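Local coordinates for protein hypothetical dTDP-4-dehydrorhamnose 3,5-epimerase (Sulfolobus tokodaii, PDB 2B9U) that probably catalyses the epimerization of dTDP-4-dehydro-6-deoxy-glucose at C3' and C5' on the pathway to dTDP-L-rhamnose, at residues L8-V19 with N106-F116; A117-D125 with D151-I159. All coordinates share one frame; numbering follows the deposited sequence.

Contact 1. Residues L8-V19 with N106-F116; sequences LGMGIILIKPKV and NHYMLWIPPGF
Ile12 drives its CD1 methyl onto the face of the Phe116 ring, 3.6 Å from the ring centroid and only 8° off the normal. This is the tight part of the contact. Chi1 of Ile12 (-54°) sets CG1 toward Phe116 and sends CG2 the other way, to meet Leu110 CD2 at 3.6 Å; the turn at chi2 (-71°) lays CD1 over the ring. Met10 works on the rim: its CB lies in the ring plane, 3.5 Å from Phe116 CZ, and its SD makes a Met-aromatic contact at the edge. From here two antiparallel strands run together, bonded through backbone N-H and C=O groups of Ile13 with Trp111 and of Ile15 with Met109; the Trp111 N to Ile13 O bond is 2.8 Å. Ile15 CD1 packs on Trp111 CB at 3.8 Å, on the face opposite Leu14 and Leu110. The looser, solvent side is where Lys16 lays CG over the Tyr108 ring, 4.0 Å from its centroid. Beside it, Pro17 CG comes close, 3.1 Å from His107 O. Strand pairing therefore fixes the register in this jelly-roll sheet; buried side chains of the paired strands are largely apolar, and the lysine's charge, at a partly exposed position, meets Glu6 in a salt bridge.

Contact 2. Residues A117-D125 with D151-I159; sequences AHGFQALED and DWPIKEVII
Gln121 grips Ile154 with both ends of its side-chain amide. OE1 accepts from Ile154 N at 3.0 Å, with the donor tilted out of the carbonyl plane. NE2 gives a hydrogen to Ile154 O at 3.1 Å along a nearly straight line (167°). The two bonds hold the amide's rotation. Its long reach comes from an extended chain, with CG anti to the backbone N (chi1 -175°). Around this pair the carbons close in: Pro153 CD sits 3.2 Å from Gln121 OE1, and Val157 CG2 lies 3.6 Å from Gln121 NE2. Trp152 brings the six-membered part of its indole against the strand backbone, with CZ3 3.4 Å from Gln121 N and CE3 against Gln121 CB. Segment 117-125 carries the end of strand 116-122, the middle strand of a five-stranded antiparallel sheet in this cupin-type, flattened jelly roll, whereas 151-159 is an irregular loop wrapped past that strand end. Beyond the strand, Leu123 CD2 meets Pro153 CG at 3.7 Å, crossing it at about a right angle, and Ile154 CD1 reaches Leu123 CA at 3.6 Å. Further out, Gln121 NE2 also bonds to Gly55 O, and Trp152 NE1 is held by Tyr147 O. At the far end of the loop, Ile159 O takes a hydrogen bond from Lys23 of the second subunit.

In the fold
The two contacts follow one another along the chain, joined through the turn Pro113-Gly115 between strand 109-112 and strand 116-122, and Ile112 CD1 touches His118 CD2 at 3.6 Å. Their centres are about 19 Å apart. Contact 1 lies nearer the centre of the folded chain, about 8 Å from it against about 13 Å for contact 2 (centre to centre), though both are only partly buried. Contact 1 pairs strands of the seven-stranded sheet through backbone bonds, but its Phe116 opens strand 116-122, so the contacts share that strand at its opposite ends. Contact 2 ties a loop to it through a side-chain amide. Strand 79-86 touches side chains of both.

Contact 1. Residues L8-V19 with N106-F116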
# COMPACT_ATOMS: atom_id res chain seq x y z
N LEU A 8 0.71 -19.35 11.16
CA LEU A 8 1.26 -20.35 10.25
C LEU A 8 2.52 -21.04 10.80
O LEU A 8 3.14 -21.87 10.12
CB LEU A 8 1.51 -19.75 8.86
CG LEU A 8 0.35 -19.04 8.14
CD1 LEU A 8 0.75 -18.74 6.72
CD2 LEU A 8 -0.99 -19.82 8.13
N GLY A 9 2.89 -20.70 12.03
CA GLY A 9 4.10 -21.22 12.65
C GLY A 9 5.23 -20.22 12.68
O GLY A 9 5.37 -19.40 11.76
N MET A 10 6.03 -20.27 13.74
CA MET A 10 7.31 -19.54 13.87
C MET A 10 7.18 -18.01 13.93
O MET A 10 8.17 -17.31 13.73
CB MET A 10 8.32 -19.90 12.76
CG MET A 10 8.37 -21.33 12.28
SD MET A 10 9.63 -21.47 10.98
CE MET A 10 8.63 -21.47 9.49
N GLY A 11 5.98 -17.51 14.18
CA GLY A 11 5.74 -16.06 14.18
C GLY A 11 5.16 -15.52 12.88
O GLY A 11 4.88 -14.32 12.78
N ILE A 12 4.95 -16.40 11.91
CA ILE A 12 4.38 -16.03 10.60
C ILE A 12 2.87 -16.03 10.76
O ILE A 12 2.30 -16.97 11.35
CB ILE A 12 4.83 -17.02 9.47
CG1 ILE A 12 6.36 -17.16 9.40
CG2 ILE A 12 4.23 -16.65 8.09
CD1 ILE A 12 7.08 -15.95 8.86
N ILE A 13 2.21 -14.99 10.25
CA ILE A 13 0.79 -14.82 10.42
C ILE A 13 0.13 -14.51 9.08
O ILE A 13 0.62 -13.66 8.32
CB ILE A 13 0.44 -13.69 11.44
CG1 ILE A 13 1.03 -14.02 12.83
CG2 ILE A 13 -1.07 -13.53 11.55
CD1 ILE A 13 0.70 -13.02 13.92
N LEU A 14 -0.96 -15.21 8.78
CA LEU A 14 -1.76 -14.90 7.60
C LEU A 14 -2.90 -13.99 8.02
O LEU A 14 -3.60 -14.28 8.99
CB LEU A 14 -2.30 -16.18 6.93
CG LEU A 14 -3.05 -15.88 5.62
CD1 LEU A 14 -2.20 -16.24 4.41
CD2 LEU A 14 -4.40 -16.59 5.61
N ILE A 15 -3.05 -12.87 7.31
CA ILE A 15 -4.11 -11.90 7.59
C ILE A 15 -5.16 -11.92 6.49
O ILE A 15 -4.83 -11.87 5.29
CB ILE A 15 -3.57 -10.45 7.81
CG1 ILE A 15 -2.52 -10.43 8.91
CG2 ILE A 15 -4.68 -9.48 8.24
CD1 ILE A 15 -1.13 -10.25 8.40
N LYS A 16 -6.43 -11.98 6.89
CA LYS A 16 -7.52 -12.09 5.94
C LYS A 16 -8.44 -10.90 6.13
O LYS A 16 -9.08 -10.80 7.18
CB LYS A 16 -8.31 -13.37 6.17
CG LYS A 16 -7.51 -14.64 6.17
CD LYS A 16 -8.31 -15.74 6.83
CE LYS A 16 -8.34 -16.99 5.97
NZ LYS A 16 -9.38 -17.97 6.44
N PRO A 17 -8.49 -9.99 5.14
CA PRO A 17 -9.31 -8.79 5.27
C PRO A 17 -10.76 -9.00 4.82
O PRO A 17 -11.08 -10.01 4.23
CB PRO A 17 -8.59 -7.77 4.36
CG PRO A 17 -7.94 -8.61 3.28
CD PRO A 17 -7.76 -10.03 3.86
N LYS A 18 -11.62 -8.03 5.09
CA LYS A 18 -12.99 -8.13 4.61
C LYS A 18 -13.18 -7.28 3.38
O LYS A 18 -12.88 -6.09 3.39
CB LYS A 18 -13.99 -7.71 5.69
CG LYS A 18 -14.48 -8.88 6.51
CD LYS A 18 -15.90 -8.58 7.02
CE LYS A 18 -16.36 -9.66 7.95
NZ LYS A 18 -15.60 -9.62 9.23
N VAL A 19 -13.67 -7.91 2.31
CA VAL A 19 -13.85 -7.27 1.02
C VAL A 19 -15.35 -7.01 0.81
O VAL A 19 -16.20 -7.91 1.03
CB VAL A 19 -13.22 -8.15 -0.09
CG1 VAL A 19 -13.42 -7.54 -1.48
CG2 VAL A 19 -11.73 -8.41 0.20
N ASN A 106 -7.94 -13.61 -3.32
CA ASN A 106 -8.10 -13.71 -1.86
C ASN A 106 -7.82 -12.41 -1.09
O ASN A 106 -8.42 -12.18 -0.03
CB ASN A 106 -7.36 -14.94 -1.26
CG ASN A 106 -5.82 -14.93 -1.43
OD1 ASN A 106 -5.15 -13.89 -1.53
ND2 ASN A 106 -5.24 -16.13 -1.38
N HIS A 107 -6.95 -11.56 -1.64
CA HIS A 107 -6.45 -10.36 -0.96
C HIS A 107 -5.86 -10.66 0.42
O HIS A 107 -5.85 -9.80 1.30
CB HIS A 107 -7.53 -9.27 -0.84
CG HIS A 107 -7.93 -8.67 -2.15
ND1 HIS A 107 -7.10 -7.82 -2.86
CD2 HIS A 107 -9.04 -8.83 -2.90
CE1 HIS A 107 -7.70 -7.48 -3.99
NE2 HIS A 107 -8.87 -8.08 -4.04
N TYR A 108 -5.37 -11.89 0.61
CA TYR A 108 -4.67 -12.27 1.85
C TYR A 108 -3.27 -11.66 1.92
O TYR A 108 -2.64 -11.32 0.89
CB TYR A 108 -4.53 -13.80 2.00
CG TYR A 108 -5.83 -14.60 2.14
CD1 TYR A 108 -7.01 -14.00 2.53
CD2 TYR A 108 -5.83 -15.97 1.91
CE1 TYR A 108 -8.19 -14.75 2.67
CE2 TYR A 108 -6.99 -16.72 2.05
CZ TYR A 108 -8.17 -16.11 2.43
OH TYR A 108 -9.32 -16.86 2.55
N MET A 109 -2.79 -11.55 3.16
CA MET A 109 -1.51 -10.94 3.48
C MET A 109 -0.74 -11.90 4.37
O MET A 109 -1.34 -12.66 5.11
CB MET A 109 -1.72 -9.63 4.25
CG MET A 109 -2.18 -8.44 3.40
SD MET A 109 -2.84 -7.13 4.44
CE MET A 109 -4.52 -7.73 4.68
N LEU A 110 0.58 -11.83 4.29
CA LEU A 110 1.47 -12.58 5.18
C LEU A 110 2.28 -11.56 5.95
O LEU A 110 2.97 -10.71 5.34
CB LEU A 110 2.47 -13.39 4.37
CG LEU A 110 2.61 -14.90 4.36
CD1 LEU A 110 4.09 -15.21 4.29
CD2 LEU A 110 1.96 -15.58 5.56
N TRP A 111 2.23 -11.67 7.28
CA TRP A 111 3.15 -10.95 8.15
C TRP A 111 4.35 -11.84 8.43
O TRP A 111 4.21 -12.99 8.89
CB TRP A 111 2.48 -10.50 9.44
CG TRP A 111 3.44 -10.29 10.62
CD1 TRP A 111 3.56 -11.09 11.72
CD2 TRP A 111 4.38 -9.21 10.79
NE1 TRP A 111 4.52 -10.59 12.57
CE2 TRP A 111 5.05 -9.44 12.02
CE3 TRP A 111 4.74 -8.09 10.03
CZ2 TRP A 111 6.02 -8.57 12.52
CZ3 TRP A 111 5.74 -7.23 10.52
CH2 TRP A 111 6.36 -7.48 11.76
N ILE A 112 5.52 -11.29 8.13
CA ILE A 112 6.80 -11.96 8.26
C ILE A 112 7.71 -11.14 9.21
O ILE A 112 8.28 -10.11 8.80
CB ILE A 112 7.53 -12.13 6.90
CG1 ILE A 112 6.60 -12.75 5.84
CG2 ILE A 112 8.84 -12.94 7.08
CD1 ILE A 112 7.21 -12.79 4.46
N PRO A 113 7.86 -11.60 10.46
CA PRO A 113 8.66 -10.91 11.49
C PRO A 113 10.15 -10.94 11.15
O PRO A 113 10.55 -11.70 10.27
CB PRO A 113 8.37 -11.72 12.77
CG PRO A 113 7.94 -13.04 12.30
CD PRO A 113 7.26 -12.85 10.96
N PRO A 114 10.98 -10.10 11.81
CA PRO A 114 12.43 -10.19 11.61
C PRO A 114 13.01 -11.58 11.90
O PRO A 114 12.48 -12.32 12.72
CB PRO A 114 13.00 -9.18 12.60
CG PRO A 114 11.92 -8.21 12.85
CD PRO A 114 10.63 -9.00 12.74
N GLY A 115 14.11 -11.92 11.24
CA GLY A 115 14.72 -13.24 11.39
C GLY A 115 14.39 -14.23 10.29
O GLY A 115 14.84 -15.37 10.34
N PHE A 116 13.60 -13.79 9.29
CA PHE A 116 13.25 -14.62 8.13
C PHE A 116 13.76 -14.03 6.83
O PHE A 116 13.86 -12.81 6.70
CB PHE A 116 11.72 -14.77 7.99
CG PHE A 116 11.10 -15.65 9.03
CD1 PHE A 116 10.83 -15.16 10.30
CD2 PHE A 116 10.78 -16.97 8.72
CE1 PHE A 116 10.26 -15.99 11.27
CE2 PHE A 116 10.20 -17.80 9.68
CZ PHE A 116 9.94 -17.32 10.95

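Contact 2. Residues A117-D125 with D151-I159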
# COMPACT_ATOMS: atom_id res chain seq x y z
N ALA A 117 14.06 -14.89 5.86
CA ALA A 117 14.34 -14.47 4.50
C ALA A 117 13.07 -14.61 3.65
O ALA A 117 12.46 -15.67 3.62
CB ALA A 117 15.47 -15.30 3.91
N HIS A 118 12.71 -13.55 2.92
CA HIS A 118 11.48 -13.54 2.13
C HIS A 118 11.71 -13.62 0.61
O HIS A 118 12.55 -12.95 0.06
CB HIS A 118 10.62 -12.30 2.48
CG HIS A 118 9.54 -12.00 1.48
ND1 HIS A 118 9.53 -10.86 0.71
CD2 HIS A 118 8.46 -12.72 1.09
CE1 HIS A 118 8.49 -10.87 -0.10
NE2 HIS A 118 7.82 -11.99 0.11
N GLY A 119 10.92 -14.43 -0.06
CA GLY A 119 10.94 -14.43 -1.51
C GLY A 119 9.60 -14.86 -2.05
O GLY A 119 8.72 -15.28 -1.30
N PHE A 120 9.44 -14.73 -3.36
CA PHE A 120 8.25 -15.24 -4.04
C PHE A 120 8.55 -15.52 -5.50
O PHE A 120 9.49 -14.96 -6.06
CB PHE A 120 7.05 -14.27 -3.92
CG PHE A 120 7.27 -12.93 -4.59
CD1 PHE A 120 6.95 -12.74 -5.93
CD2 PHE A 120 7.76 -11.86 -3.86
CE1 PHE A 120 7.12 -11.51 -6.54
CE2 PHE A 120 7.94 -10.61 -4.47
CZ PHE A 120 7.63 -10.43 -5.80
N GLN A 121 7.73 -16.38 -6.09
CA GLN A 121 7.62 -16.45 -7.54
C GLN A 121 6.27 -15.90 -8.01
O GLN A 121 5.21 -16.24 -7.45
CB GLN A 121 7.84 -17.87 -8.07
CG GLN A 121 7.85 -17.92 -9.60
CD GLN A 121 8.27 -19.27 -10.15
OE1 GLN A 121 7.78 -20.31 -9.72
NE2 GLN A 121 9.17 -19.24 -11.11
N ALA A 122 6.31 -15.04 -9.02
CA ALA A 122 5.09 -14.57 -9.66
C ALA A 122 4.48 -15.70 -10.49
O ALA A 122 5.14 -16.26 -11.38
CB ALA A 122 5.36 -13.32 -10.51
N LEU A 123 3.23 -16.06 -10.17
CA LEU A 123 2.51 -17.13 -10.84
C LEU A 123 1.81 -16.59 -12.09
O LEU A 123 1.56 -17.30 -13.06
CB LEU A 123 1.51 -17.80 -9.86
CG LEU A 123 2.12 -18.38 -8.57
CD1 LEU A 123 1.07 -19.01 -7.68
CD2 LEU A 123 3.24 -19.40 -8.85
N GLU A 124 1.52 -15.30 -12.03
CA GLU A 124 0.97 -14.49 -13.09
C GLU A 124 1.78 -13.21 -12.98
O GLU A 124 2.51 -13.02 -11.99
CB GLU A 124 -0.50 -14.13 -12.80
CG GLU A 124 -1.52 -15.23 -12.91
CD GLU A 124 -2.94 -14.76 -12.55
OE1 GLU A 124 -3.24 -13.53 -12.59
OE2 GLU A 124 -3.77 -15.63 -12.21
N ASP A 125 1.63 -12.33 -13.95
CA ASP A 125 2.09 -10.94 -13.84
C ASP A 125 1.45 -10.38 -12.59
O ASP A 125 0.22 -10.42 -12.47
CB ASP A 125 1.64 -10.11 -15.05
CG ASP A 125 2.51 -10.31 -16.28
OD1 ASP A 125 3.35 -11.23 -16.31
OD2 ASP A 125 2.34 -9.52 -17.24
N ASP A 151 11.68 -25.13 -3.98
CA ASP A 151 11.22 -25.74 -5.22
C ASP A 151 10.04 -24.90 -5.72
O ASP A 151 8.96 -24.91 -5.15
CB ASP A 151 10.82 -27.21 -4.94
CG ASP A 151 10.44 -27.98 -6.19
OD1 ASP A 151 10.78 -27.56 -7.32
OD2 ASP A 151 9.78 -29.02 -6.05
N TRP A 152 10.29 -24.12 -6.77
CA TRP A 152 9.33 -23.17 -7.34
C TRP A 152 8.56 -23.86 -8.47
O TRP A 152 9.14 -24.68 -9.18
CB TRP A 152 10.08 -21.95 -7.90
CG TRP A 152 10.88 -21.19 -6.85
CD1 TRP A 152 12.24 -21.18 -6.71
CD2 TRP A 152 10.37 -20.34 -5.82
NE1 TRP A 152 12.61 -20.39 -5.65
CE2 TRP A 152 11.48 -19.85 -5.09
CE3 TRP A 152 9.08 -19.95 -5.45
CZ2 TRP A 152 11.34 -18.98 -4.01
CZ3 TRP A 152 8.94 -19.08 -4.37
CH2 TRP A 152 10.06 -18.61 -3.66
N PRO A 153 7.26 -23.53 -8.64
CA PRO A 153 6.45 -24.24 -9.65
C PRO A 153 6.69 -23.88 -11.12
O PRO A 153 6.50 -24.73 -12.00
CB PRO A 153 5.00 -23.93 -9.23
CG PRO A 153 5.09 -22.64 -8.49
CD PRO A 153 6.48 -22.52 -7.89
N ILE A 154 7.10 -22.65 -11.40
CA ILE A 154 7.31 -22.22 -12.79
C ILE A 154 8.77 -22.42 -13.19
O ILE A 154 9.69 -22.00 -12.47
CB ILE A 154 6.80 -20.79 -13.05
CG1 ILE A 154 5.28 -20.74 -12.86
CG2 ILE A 154 7.18 -20.30 -14.47
CD1 ILE A 154 4.72 -19.34 -12.71
N LYS A 155 8.94 -23.06 -14.35
CA LYS A 155 10.21 -23.51 -14.88
C LYS A 155 10.98 -22.36 -15.52
O LYS A 155 12.21 -22.28 -15.40
CB LYS A 155 9.92 -24.60 -15.93
CG LYS A 155 11.10 -25.43 -16.41
CD LYS A 155 10.56 -26.67 -17.16
CE LYS A 155 9.98 -27.73 -16.17
NZ LYS A 155 8.61 -28.25 -16.55
N GLU A 156 10.26 -21.47 -16.19
CA GLU A 156 10.86 -20.31 -16.84
C GLU A 156 11.10 -19.21 -15.81
O GLU A 156 10.42 -18.20 -15.79
CB GLU A 156 10.00 -19.81 -18.00
CG GLU A 156 9.52 -20.90 -18.98
CD GLU A 156 8.49 -21.86 -18.37
OE1 GLU A 156 7.81 -21.48 -17.39
OE2 GLU A 156 8.36 -23.00 -18.89
N VAL A 157 12.09 -19.44 -14.95
CA VAL A 157 12.45 -18.53 -13.88
C VAL A 157 13.15 -17.28 -14.44
O VAL A 157 14.07 -17.38 -15.26
CB VAL A 157 13.35 -19.24 -12.84
CG1 VAL A 157 14.11 -18.24 -11.95
CG2 VAL A 157 12.55 -20.25 -12.01
N ILE A 158 12.68 -16.10 -14.01
CA ILE A 158 13.32 -14.82 -14.33
C ILE A 158 13.88 -14.19 -13.06
O ILE A 158 13.17 -13.96 -12.09
CB ILE A 158 12.36 -13.87 -15.10
CG1 ILE A 158 11.92 -14.53 -16.41
CG2 ILE A 158 13.01 -12.50 -15.37
CD1 ILE A 158 10.64 -13.95 -16.98
N ILE A 159 15.17 -13.91 -13.05
CA ILE A 159 15.83 -13.62 -11.79
C ILE A 159 17.02 -12.69 -12.01
O ILE A 159 17.64 -12.70 -13.07
CB ILE A 159 16.24 -14.95 -11.08
CG1 ILE A 159 16.78 -14.68 -9.68
CG2 ILE A 159 17.19 -15.79 -11.97
CD1 ILE A 159 16.75 -15.90 -8.76